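Glucoamylase (Thermoanaerobacterium thermosaccharolyticum, PDB 1LF6) hydrolyses terminal alpha-1,4-linked glucose units successively from the non-reducing ends of glucan chains, probably releasing beta-D-glucose and probably also cleaving isomaltose. Local coordinates at residues A[301-305]-A[651-657]. Numbering follows the deposited sequence.
Sequences SMMIL and PLNWAHA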
loop_
_atom_site.group_PDB
_atom_site.type_symbol
_atom_site.label_atom_id
_atom_site.label_comp_id
_atom_site.label_asym_id
_atom_site.label_seq_id
_atom_site.Cartn_x
_atom_site.Cartn_y
_atom_site.Cartn_z
ATOM N N SER A 301 4.357 -1.638 -11.312
ATOM C CA SER A 301 4.733 -2.112 -9.983
ATOM C C SER A 301 5.955 -1.371 -9.441
ATOM O O SER A 301 5.961 -0.945 -8.289
ATOM C CB SER A 301 5.029 -3.618 -10.014
ATOM O OG SER A 301 3.883 -4.352 -10.421
ATOM N N MET A 302 6.982 -1.211 -10.273
ATOM C CA MET A 302 8.192 -0.535 -9.823
ATOM C C MET A 302 7.987 0.938 -9.464
ATOM O O MET A 302 8.629 1.447 -8.547
ATOM C CB MET A 302 9.308 -0.682 -10.864
ATOM C CG MET A 302 9.843 -2.111 -11.007
ATOM S SD MET A 302 10.229 -2.895 -9.427
ATOM C CE MET A 302 11.408 -1.726 -8.722
ATOM N N MET A 303 7.097 1.625 -10.173
ATOM C CA MET A 303 6.837 3.030 -9.875
ATOM C C MET A 303 6.074 3.121 -8.556
ATOM O O MET A 303 6.363 3.977 -7.710
ATOM C CB MET A 303 6.015 3.679 -10.992
ATOM C CG MET A 303 6.699 3.643 -12.351
ATOM S SD MET A 303 5.864 4.610 -13.625
ATOM C CE MET A 303 6.958 5.903 -13.776
ATOM N N ILE A 304 5.099 2.234 -8.389
ATOM C CA ILE A 304 4.307 2.207 -7.168
ATOM C C ILE A 304 5.233 2.013 -5.971
ATOM O O ILE A 304 5.098 2.705 -4.962
ATOM C CB ILE A 304 3.248 1.072 -7.203
ATOM C CG1 ILE A 304 2.147 1.425 -8.201
ATOM C CG2 ILE A 304 2.660 0.848 -5.806
ATOM C CD1 ILE A 304 1.095 0.348 -8.353
ATOM N N LEU A 305 6.185 1.089 -6.084
ATOM C CA LEU A 305 7.123 0.846 -4.990
ATOM C C LEU A 305 7.960 2.099 -4.777
ATOM O O LEU A 305 8.120 2.580 -3.656
ATOM C CB LEU A 305 8.038 -0.344 -5.315
ATOM C CG LEU A 305 7.340 -1.700 -5.472
ATOM C CD1 LEU A 305 8.379 -2.779 -5.731
ATOM C CD2 LEU A 305 6.528 -2.025 -4.210
ATOM N N PRO A 651 -2.686 -0.373 -3.173
ATOM C CA PRO A 651 -1.838 -1.484 -3.627
ATOM C C PRO A 651 -1.068 -2.138 -2.481
ATOM O O PRO A 651 -0.590 -1.442 -1.584
ATOM C CB PRO A 651 -0.899 -0.808 -4.636
ATOM C CG PRO A 651 -0.801 0.604 -4.126
ATOM C CD PRO A 651 -2.235 0.910 -3.736
ATOM N N LEU A 652 -0.963 -3.469 -2.491
ATOM C CA LEU A 652 -0.185 -4.159 -1.459
ATOM C C LEU A 652 1.217 -4.208 -2.049
ATOM O O LEU A 652 1.495 -4.994 -2.958
ATOM C CB LEU A 652 -0.701 -5.584 -1.199
ATOM C CG LEU A 652 0.017 -6.332 -0.067
ATOM C CD1 LEU A 652 -0.246 -5.627 1.260
ATOM C CD2 LEU A 652 -0.458 -7.768 0.018
ATOM N N ASN A 653 2.090 -3.349 -1.540
ATOM C CA ASN A 653 3.451 -3.248 -2.048
ATOM C C ASN A 653 4.222 -4.557 -2.114
ATOM O O ASN A 653 4.954 -4.801 -3.073
ATOM C CB ASN A 653 4.219 -2.195 -1.245
ATOM C CG ASN A 653 3.649 -0.794 -1.445
ATOM O OD1 ASN A 653 3.024 -0.512 -2.473
ATOM N ND2 ASN A 653 3.870 0.087 -0.479
ATOM N N TRP A 654 4.051 -5.403 -1.108
ATOM C CA TRP A 654 4.718 -6.696 -1.078
ATOM C C TRP A 654 4.263 -7.558 -2.267
ATOM O O TRP A 654 5.074 -8.277 -2.876
ATOM C CB TRP A 654 4.407 -7.377 0.260
ATOM C CG TRP A 654 5.040 -8.714 0.486
ATOM C CD1 TRP A 654 5.911 -9.375 -0.336
ATOM C CD2 TRP A 654 4.806 -9.577 1.601
ATOM N NE1 TRP A 654 6.231 -10.603 0.201
ATOM C CE2 TRP A 654 5.565 -10.750 1.390
ATOM C CE3 TRP A 654 4.026 -9.473 2.762
ATOM C CZ2 TRP A 654 5.563 -11.812 2.299
ATOM C CZ3 TRP A 654 4.023 -10.526 3.661
ATOM C CH2 TRP A 654 4.788 -11.682 3.426
ATOM N N ALA A 655 2.981 -7.478 -2.613
ATOM C CA ALA A 655 2.457 -8.257 -3.731
ATOM C C ALA A 655 3.028 -7.765 -5.068
ATOM O O ALA A 655 3.308 -8.557 -5.965
ATOM C CB ALA A 655 0.937 -8.183 -3.752
ATOM N N HIS A 656 3.188 -6.456 -5.204
ATOM C CA HIS A 656 3.754 -5.903 -6.427
ATOM C C HIS A 656 5.222 -6.289 -6.525
ATOM O O HIS A 656 5.733 -6.552 -7.614
ATOM C CB HIS A 656 3.578 -4.384 -6.452
ATOM C CG HIS A 656 2.228 -3.953 -6.934
ATOM N ND1 HIS A 656 1.869 -4.000 -8.265
ATOM C CD2 HIS A 656 1.123 -3.555 -6.261
ATOM C CE1 HIS A 656 0.598 -3.655 -8.389
ATOM N NE2 HIS A 656 0.122 -3.381 -7.188
ATOM N N ALA A 657 5.891 -6.335 -5.377
ATOM C CA ALA A 657 7.294 -6.714 -5.331
ATOM C C ALA A 657 7.395 -8.181 -5.733
ATOM O O ALA A 657 8.292 -8.576 -6.483
ATOM C CB ALA A 657 7.850 -6.502 -3.921
#
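The imidazole of His656 meets two residues of helix 296-306: Ile304 over one face, Ser301 at the edge. Ile304 CD1 lies 4.2 Å from the centroid of the His656 ring and 18° off its normal, the geometry of a CH-pi contact, displaced toward the rim that carries CE1 and NE2. At the edge, His656 ND1 donates to Ser301 OG over 3.0 Å; the oxygen lies only 9° out of the ring plane, close to the plane in which the ND1 hydrogen must lie. Ser301 OG, turned beside its own backbone N (chi1 -61°), is also hydrogen-bonded to the carbonyl of Leu297 one turn earlier, which places this hydroxyl between ring and helix backbone.

The amide of Asn653 is the second flat group. Asn653 OD1 stands 3.6 Å from Ile304 CG2, while ND2 is held by the carbonyl of Ile318. Ile304 CG2 also reaches Pro651 CG at 3.9 Å. Leu305 spreads its two methyls along helix 653-668: CD2 packs on Asn653 CB (3.8 Å) and CD1 on Ala657 CB (4.2 Å).

The short helical segments run roughly antiparallel with axes 9.4 Å apart, consistent with packing between two helices of the (alpha/alpha) barrel characteristic of family 15 glycoside hydrolases. A leucine in place of His656 would probably leave Ser301 OG without its ND1 donor and Ile304 CD1 without a flat face to rest on. All seven touching residues are buried. Because the Ser301 hydroxyl can give its proton to the Leu297 carbonyl while accepting from the ring, ND1 is probably protonated within this largely apolar interface; the contact does not fix the state of NE2.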